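Local coordinates for protein Cys-Gly metallodipeptidase DUG1 (Saccharomyces cerevisiae, PDB 4G1P) that hydrolyses the Cys-Gly dipeptide as a metal-dependent M20-family dipeptidase and serves as the catalytic component of the complex that degrades glutathione, at residues Val122-Ala126 with Lys127-Lys131; Phe287-Glu290 with Glu291-Ala295; Ser301-Lys305 with Lys306-Leu310. All coordinates share one frame; numbering follows the deposited sequence.

Contact 1. Residues Val122-Ala126 with Lys127-Lys131; sequences VIDEA and KGIMK
Asp124 and Lys127 meet where a tight beta hairpin turns, and their side chains show how a single carboxylate can organise such a turn. With CG anti to the backbone N (chi1 -178°), the carboxylate folds over the turn, where Asp124 OD1 accepts a hydrogen bond from Lys127 N at 3.1 Å. That donor comes from above the carboxylate plane, 71° out of it. The two side chains run at a slant across one another, with Asp124 OD2 against the lysine CG and CD, 3.2 Å from Lys127 CG, while Lys127 NZ stays 4.1 Å from Asp124 OD2, beyond a salt bridge. Asp124 CB meets the tip of Ile129, CD1, at 3.7 Å on the same face of the hairpin. Ile123 and Met130 form a non-hydrogen-bonded pair on the other face, where Met130 runs in toward Phe20 and Phe461 of the flanking helices. The strands close with Asp124 N on Ile129 O at 2.9 Å, and Asp124 O receives both Ile129 N and, weakly, Gly128 N. This is a G1 beta bulge, with Gly128 at positive phi (72°). One aspartate thus uses its side chain and its backbone to bind the turn, and its negative charge probably also attracts the nearby ammonium group electrostatically.

Contact 2. Residues Phe287-Glu290 with Glu291-Ala295; sequences FSVE and ELNAA
Glu291 reaches back to Ser288, the N-cap of helix 289-296, in an arrangement resembling one half of a capping box: the carboxylate of the third helical residue returns, though weakly, to the N-cap backbone N, while Ser288 OG bonds to that carboxylate rather than to Glu291 N. Glu291 CB starts beside the cap, 3.2 Å from Ser288 O, and also meets Phe287 CE1 at 3.7 Å. Next, Glu291 CG lies anti to the carbonyl carbon (chi1 -65°), which carries the chain back toward the serine, 3.5 Å from Ser288 OG. Glu291 CD then comes 3.9 Å from Phe287 CD1, the ring and carboxylate planes being turned 46° apart. At the tip, Glu291 OE2 accepts a hydrogen bond from Ser288 OG at 3.0 Å through its anti lone pair, and the weak bond from Ser288 N ends on the same oxygen. In the first turn itself, Leu292 N binds Ser288 O, and Asn293 N bonds to Val289 O. The buried Phe287 ring crosses Leu292 obliquely and also packs on Ile309 and Arg313 of helix 306-314; Leu292 in turn touches Val240 of the second subunit. The ring ends with Phe287 CZ 4.0 Å from Leu292 CB.

Contact 3. Residues Ser301-Lys305 with Lys306-Leu310; sequences SLYDK and KEDIL
Both Tyr303 and Ile309 carry their first branch anti to the carbonyl carbon (chi1 -59° for the tyrosine CG and -60° for the isoleucine CG1), and these torsions let the incoming loop close over the first turn of helix 306-314. Ile309 CG1 slips against the loop backbone, 3.4 Å from Lys305 O, and also reaches the carbonyl of Tyr303. Beside it, Tyr303 CB rests 3.8 Å from Asp308 CB; the two side chains cross at about a right angle, with the ring and carboxylate planes 39° apart. Lys305, the N-cap residue, offers its carbonyl to the helix: Ile309 N bonds to Lys305 O at 2.9 Å, with Asp308 N as a weaker second donor. The lysine side chain runs alongside Glu307, pointing the same way, and its bend at chi3 ends in a long salt bridge, Lys305 NZ to Glu307 OE1 at 3.5 Å. Asp308 OD2 lies beside Lys305 CB, but Lys305 NZ is 5.0 Å from Asp308 OD2, so any attraction between these charges is probably long-range only. In the loop, Ser301 OG donates to Tyr303 O at 2.6 Å, which helps to hold the carbonyl that lies against Ile309. Replacing Ile309 by an alanine would probably open a gap against the loop and leave Tyr303 CB and Val289 without their apolar neighbour. The helix start therefore packs on several sides: Ile309 against Val289 and Leu292 of helix 289-296 and Val240 of the second subunit, and Tyr303 in a ring stack with His312 one turn further on. Lys306, on the first turn, reaches Ile285 O, tying helix 306-314 to the loop that leads into helix 289-296.

The three contacts follow one another along the chain of this M20 peptidase, each a local turn or helix start. Contact 1 stands apart: its hairpin, with strand 455-457, makes a small antiparallel sheet beside helices 16-28 and 458-477, its centre about 23 Å from that of contact 2 and about 32 Å from that of contact 3. Contacts 2 and 3 instead form a touching pair, centres about 10 Å apart, at the starts of consecutive helices 289-296 and 306-314. Leu292 CD2 meets Ser301 OG at 3.6 Å, and both contacts reach the second subunit. The paired helix starts thus contribute to the interface of the homodimer.

Contact 1. Residues Val122-Ala126 with Lys127-Lys131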
loop_
_atom_site.group_PDB
_atom_site.type_symbol
_atom_site.label_atom_id
_atom_site.label_comp_id
_atom_site.label_asym_id
_atom_site.label_seq_id
_atom_site.Cartn_x
_atom_site.Cartn_y
_atom_site.Cartn_z
ATOM N N VAL A 122 23.991 -14.068 4.670
ATOM C CA VAL A 122 25.118 -13.742 5.518
ATOM C C VAL A 122 25.271 -14.792 6.602
ATOM O O VAL A 122 24.361 -14.985 7.414
ATOM C CB VAL A 122 24.916 -12.393 6.210
ATOM C CG1 VAL A 122 25.954 -12.202 7.328
ATOM C CG2 VAL A 122 24.972 -11.268 5.192
ATOM N N ILE A 123 26.422 -15.460 6.614
ATOM C CA ILE A 123 26.696 -16.522 7.576
ATOM C C ILE A 123 27.738 -16.062 8.583
ATOM O O ILE A 123 28.875 -15.818 8.222
ATOM C CB ILE A 123 27.244 -17.783 6.870
ATOM C CG1 ILE A 123 26.213 -18.333 5.889
ATOM C CG2 ILE A 123 27.674 -18.839 7.897
ATOM C CD1 ILE A 123 26.556 -19.691 5.328
ATOM N N ASP A 124 27.355 -15.948 9.846
ATOM C CA ASP A 124 28.281 -15.498 10.878
ATOM C C ASP A 124 28.509 -16.619 11.884
ATOM O O ASP A 124 27.714 -16.797 12.808
ATOM C CB ASP A 124 27.724 -14.258 11.583
ATOM C CG ASP A 124 28.663 -13.706 12.656
ATOM O OD1 ASP A 124 29.698 -14.340 12.963
ATOM O OD2 ASP A 124 28.355 -12.621 13.201
ATOM N N GLU A 125 29.609 -17.351 11.708
ATOM C CA GLU A 125 29.949 -18.472 12.571
ATOM C C GLU A 125 30.355 -18.018 13.975
ATOM O O GLU A 125 30.333 -18.806 14.920
ATOM C CB GLU A 125 31.044 -19.338 11.937
ATOM C CG GLU A 125 30.566 -20.100 10.718
ATOM C CD GLU A 125 31.582 -21.106 10.204
ATOM O OE1 GLU A 125 32.411 -20.730 9.348
ATOM O OE2 GLU A 125 31.541 -22.285 10.635
ATOM N N ALA A 126 30.710 -16.745 14.118
ATOM C CA ALA A 126 31.053 -16.220 15.433
ATOM C C ALA A 126 29.803 -16.006 16.289
ATOM O O ALA A 126 29.773 -16.391 17.457
ATOM C CB ALA A 126 31.843 -14.946 15.306
ATOM N N LYS A 127 28.768 -15.391 15.726
ATOM C CA LYS A 127 27.516 -15.281 16.461
ATOM C C LYS A 127 26.717 -16.566 16.333
ATOM O O LYS A 127 25.825 -16.827 17.137
ATOM C CB LYS A 127 26.673 -14.111 15.970
ATOM C CG LYS A 127 27.253 -12.760 16.244
ATOM C CD LYS A 127 26.245 -11.689 15.855
ATOM C CE LYS A 127 26.842 -10.287 15.874
ATOM N NZ LYS A 127 26.237 -9.463 14.789
ATOM N N GLY A 128 27.030 -17.357 15.308
ATOM C CA GLY A 128 26.288 -18.569 15.022
ATOM C C GLY A 128 24.902 -18.329 14.450
ATOM O O GLY A 128 23.934 -18.964 14.875
ATOM N N ILE A 129 24.799 -17.404 13.496
ATOM C CA ILE A 129 23.529 -17.146 12.813
ATOM C C ILE A 129 23.700 -17.012 11.317
ATOM O O ILE A 129 24.743 -16.590 10.823
ATOM C CB ILE A 129 22.822 -15.876 13.322
ATOM C CG1 ILE A 129 23.835 -14.764 13.559
ATOM C CG2 ILE A 129 22.078 -16.157 14.616
ATOM C CD1 ILE A 129 24.138 -13.921 12.338
ATOM N N MET A 130 22.657 -17.385 10.602
ATOM C CA MET A 130 22.589 -17.184 9.169
ATOM C C MET A 130 21.404 -16.268 8.919
ATOM O O MET A 130 20.298 -16.542 9.386
ATOM C CB MET A 130 22.420 -18.528 8.471
ATOM C CG MET A 130 23.461 -19.544 8.923
ATOM S SD MET A 130 23.379 -21.118 8.051
ATOM C CE MET A 130 21.883 -21.851 8.709
ATOM N N LYS A 131 21.645 -15.155 8.233
ATOM C CA LYS A 131 20.591 -14.171 7.953
ATOM C C LYS A 131 20.270 -14.152 6.470
ATOM O O LYS A 131 21.161 -13.964 5.632
ATOM C CB LYS A 131 21.022 -12.776 8.414
ATOM C CG LYS A 131 21.707 -12.797 9.762
ATOM C CD LYS A 131 22.151 -11.419 10.201
ATOM C CE LYS A 131 20.947 -10.641 10.722
ATOM N NZ LYS A 131 20.096 -11.490 11.618
#

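Contact 2. Residues Phe287-Glu290 with Glu291-Ala295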
loop_
_atom_site.group_PDB
_atom_site.type_symbol
_atom_site.label_atom_id
_atom_site.label_comp_id
_atom_site.label_asym_id
_atom_site.label_seq_id
_atom_site.Cartn_x
_atom_site.Cartn_y
_atom_site.Cartn_z
ATOM N N PHE A 287 7.219 -21.966 28.958
ATOM C CA PHE A 287 7.024 -20.713 28.237
ATOM C C PHE A 287 6.533 -19.614 29.157
ATOM O O PHE A 287 5.800 -19.866 30.111
ATOM C CB PHE A 287 6.026 -20.885 27.104
ATOM C CG PHE A 287 6.043 -19.763 26.120
ATOM C CD1 PHE A 287 7.148 -19.556 25.312
ATOM C CD2 PHE A 287 4.953 -18.923 25.987
ATOM C CE1 PHE A 287 7.167 -18.524 24.392
ATOM C CE2 PHE A 287 4.960 -17.888 25.073
ATOM C CZ PHE A 287 6.066 -17.689 24.273
ATOM N N SER A 288 6.928 -18.386 28.855
ATOM C CA SER A 288 6.495 -17.241 29.630
ATOM C C SER A 288 6.319 -16.037 28.715
ATOM O O SER A 288 6.900 -15.974 27.618
ATOM C CB SER A 288 7.538 -16.912 30.668
ATOM O OG SER A 288 8.720 -16.510 30.008
ATOM N N VAL A 289 5.525 -15.078 29.182
ATOM C CA VAL A 289 5.224 -13.884 28.413
ATOM C C VAL A 289 6.501 -13.092 28.143
ATOM O O VAL A 289 6.613 -12.408 27.126
ATOM C CB VAL A 289 4.149 -13.017 29.115
ATOM C CG1 VAL A 289 4.719 -12.354 30.354
ATOM C CG2 VAL A 289 3.582 -11.976 28.158
ATOM N N GLU A 290 7.478 -13.216 29.038
ATOM C CA GLU A 290 8.766 -12.553 28.858
ATOM C C GLU A 290 9.422 -13.029 27.583
ATOM O O GLU A 290 10.086 -12.264 26.894
ATOM C CB GLU A 290 9.698 -12.840 30.030
ATOM C CG GLU A 290 9.383 -12.063 31.290
ATOM C CD GLU A 290 8.054 -12.463 31.915
ATOM O OE1 GLU A 290 7.649 -13.650 31.789
ATOM O OE2 GLU A 290 7.416 -11.577 32.528
ATOM N N GLU A 291 9.249 -14.310 27.283
ATOM C CA GLU A 291 9.780 -14.861 26.049
ATOM C C GLU A 291 8.997 -14.289 24.876
ATOM O O GLU A 291 9.580 -13.876 23.882
ATOM C CB GLU A 291 9.721 -16.387 26.066
ATOM C CG GLU A 291 10.619 -17.016 27.127
ATOM C CD GLU A 291 10.324 -18.490 27.354
ATOM O OE1 GLU A 291 10.855 -19.334 26.593
ATOM O OE2 GLU A 291 9.558 -18.799 28.296
ATOM N N LEU A 292 7.678 -14.246 25.008
ATOM C CA LEU A 292 6.840 -13.650 23.979
ATOM C C LEU A 292 7.249 -12.194 23.712
ATOM O O LEU A 292 7.401 -11.793 22.566
ATOM C CB LEU A 292 5.369 -13.727 24.372
ATOM C CG LEU A 292 4.397 -13.117 23.364
ATOM C CD1 LEU A 292 4.441 -13.926 22.076
ATOM C CD2 LEU A 292 2.986 -13.068 23.943
ATOM N N ASN A 293 7.455 -11.421 24.770
ATOM C CA ASN A 293 7.977 -10.072 24.628
ATOM C C ASN A 293 9.343 -9.973 23.934
ATOM O O ASN A 293 9.660 -8.964 23.302
ATOM C CB ASN A 293 8.056 -9.388 25.990
ATOM C CG ASN A 293 6.701 -9.194 26.614
ATOM O OD1 ASN A 293 5.676 -9.232 25.928
ATOM N ND2 ASN A 293 6.681 -8.983 27.927
ATOM N N ALA A 294 10.164 -11.001 24.060
ATOM C CA ALA A 294 11.502 -10.926 23.499
ATOM C C ALA A 294 11.393 -11.073 22.003
ATOM O O ALA A 294 12.104 -10.418 21.252
ATOM C CB ALA A 294 12.383 -12.008 24.076
ATOM N N ALA A 295 10.474 -11.933 21.582
ATOM C CA ALA A 295 10.303 -12.251 20.172
ATOM C C ALA A 295 9.537 -11.122 19.501
ATOM O O ALA A 295 9.740 -10.812 18.330
ATOM C CB ALA A 295 9.564 -13.557 20.025
#

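Contact 3. Residues Ser301-Lys305 with Lys306-Leu310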
loop_
_atom_site.group_PDB
_atom_site.type_symbol
_atom_site.label_atom_id
_atom_site.label_comp_id
_atom_site.label_asym_id
_atom_site.label_seq_id
_atom_site.Cartn_x
_atom_site.Cartn_y
_atom_site.Cartn_z
ATOM N N SER A 301 1.636 -8.083 24.554
ATOM C CA SER A 301 0.874 -9.316 24.604
ATOM C C SER A 301 -0.564 -9.027 24.961
ATOM O O SER A 301 -0.858 -8.014 25.565
ATOM C CB SER A 301 1.446 -10.238 25.668
ATOM O OG SER A 301 0.562 -11.326 25.880
ATOM N N LEU A 302 -1.457 -9.936 24.613
ATOM C CA LEU A 302 -2.849 -9.820 25.006
ATOM C C LEU A 302 -3.175 -10.638 26.256
ATOM O O LEU A 302 -4.297 -10.598 26.735
ATOM C CB LEU A 302 -3.746 -10.280 23.856
ATOM C CG LEU A 302 -3.656 -9.534 22.520
ATOM C CD1 LEU A 302 -4.483 -10.260 21.462
ATOM C CD2 LEU A 302 -4.117 -8.081 22.666
ATOM N N TYR A 303 -2.200 -11.401 26.755
ATOM C CA TYR A 303 -2.381 -12.310 27.894
ATOM C C TYR A 303 -1.086 -12.484 28.669
ATOM O O TYR A 303 -0.015 -12.527 28.080
ATOM C CB TYR A 303 -2.800 -13.701 27.429
ATOM C CG TYR A 303 -4.075 -13.737 26.653
ATOM C CD1 TYR A 303 -5.302 -13.632 27.287
ATOM C CD2 TYR A 303 -4.060 -13.895 25.280
ATOM C CE1 TYR A 303 -6.487 -13.673 26.564
ATOM C CE2 TYR A 303 -5.231 -13.932 24.550
ATOM C CZ TYR A 303 -6.438 -13.816 25.197
ATOM O OH TYR A 303 -7.590 -13.854 24.461
ATOM N N ASP A 304 -1.188 -12.629 29.985
ATOM C CA ASP A 304 -0.008 -12.845 30.816
ATOM C C ASP A 304 0.185 -14.299 31.238
ATOM O O ASP A 304 1.310 -14.763 31.418
ATOM C CB ASP A 304 -0.075 -11.956 32.046
ATOM C CG ASP A 304 0.003 -10.491 31.695
ATOM O OD1 ASP A 304 0.606 -10.174 30.645
ATOM O OD2 ASP A 304 -0.535 -9.662 32.464
ATOM N N LYS A 305 -0.919 -15.015 31.400
ATOM C CA LYS A 305 -0.859 -16.397 31.849
ATOM C C LYS A 305 -0.357 -17.327 30.752
ATOM O O LYS A 305 -0.848 -17.284 29.624
ATOM C CB LYS A 305 -2.229 -16.866 32.353
ATOM C CG LYS A 305 -2.538 -16.508 33.803
ATOM C CD LYS A 305 -3.716 -17.337 34.332
ATOM C CE LYS A 305 -3.429 -18.843 34.247
ATOM N NZ LYS A 305 -4.595 -19.692 34.669
ATOM N N LYS A 306 0.605 -18.173 31.108
ATOM C CA LYS A 306 1.235 -19.094 30.174
ATOM C C LYS A 306 0.189 -19.914 29.457
ATOM O O LYS A 306 0.220 -20.048 28.236
ATOM C CB LYS A 306 2.208 -20.023 30.907
ATOM C CG LYS A 306 2.751 -21.167 30.050
ATOM C CD LYS A 306 3.631 -22.137 30.850
ATOM C CE LYS A 306 2.856 -23.386 31.284
ATOM N NZ LYS A 306 3.614 -24.211 32.259
ATOM N N GLU A 307 -0.750 -20.440 30.230
ATOM C CA GLU A 307 -1.817 -21.272 29.691
ATOM C C GLU A 307 -2.617 -20.496 28.653
ATOM O O GLU A 307 -3.033 -21.040 27.628
ATOM C CB GLU A 307 -2.730 -21.759 30.826
ATOM C CG GLU A 307 -3.883 -22.650 30.374
ATOM C CD GLU A 307 -4.887 -22.942 31.486
ATOM O OE1 GLU A 307 -5.408 -21.978 32.095
ATOM O OE2 GLU A 307 -5.155 -24.139 31.748
ATOM N N ASP A 308 -2.804 -19.208 28.917
ATOM C CA ASP A 308 -3.591 -18.363 28.030
ATOM C C ASP A 308 -2.865 -18.049 26.735
ATOM O O ASP A 308 -3.438 -18.187 25.650
ATOM C CB ASP A 308 -3.992 -17.076 28.736
ATOM C CG ASP A 308 -5.137 -17.285 29.702
ATOM O OD1 ASP A 308 -6.045 -18.089 29.368
ATOM O OD2 ASP A 308 -5.117 -16.649 30.785
ATOM N N ILE A 309 -1.611 -17.622 26.856
ATOM C CA ILE A 309 -0.790 -17.370 25.688
ATOM C C ILE A 309 -0.769 -18.617 24.815
ATOM O O ILE A 309 -0.968 -18.545 23.603
ATOM C CB ILE A 309 0.644 -17.021 26.068
ATOM C CG1 ILE A 309 0.678 -15.762 26.932
ATOM C CG2 ILE A 309 1.469 -16.812 24.823
ATOM C CD1 ILE A 309 1.993 -15.551 27.660
ATOM N N LEU A 310 -0.562 -19.773 25.438
ATOM C CA LEU A 310 -0.434 -20.991 24.661
ATOM C C LEU A 310 -1.755 -21.349 23.988
ATOM O O LEU A 310 -1.787 -21.661 22.795
ATOM C CB LEU A 310 0.122 -22.141 25.505
ATOM C CG LEU A 310 1.521 -21.932 26.106
ATOM C CD1 LEU A 310 1.863 -23.036 27.090
ATOM C CD2 LEU A 310 2.605 -21.819 25.040
#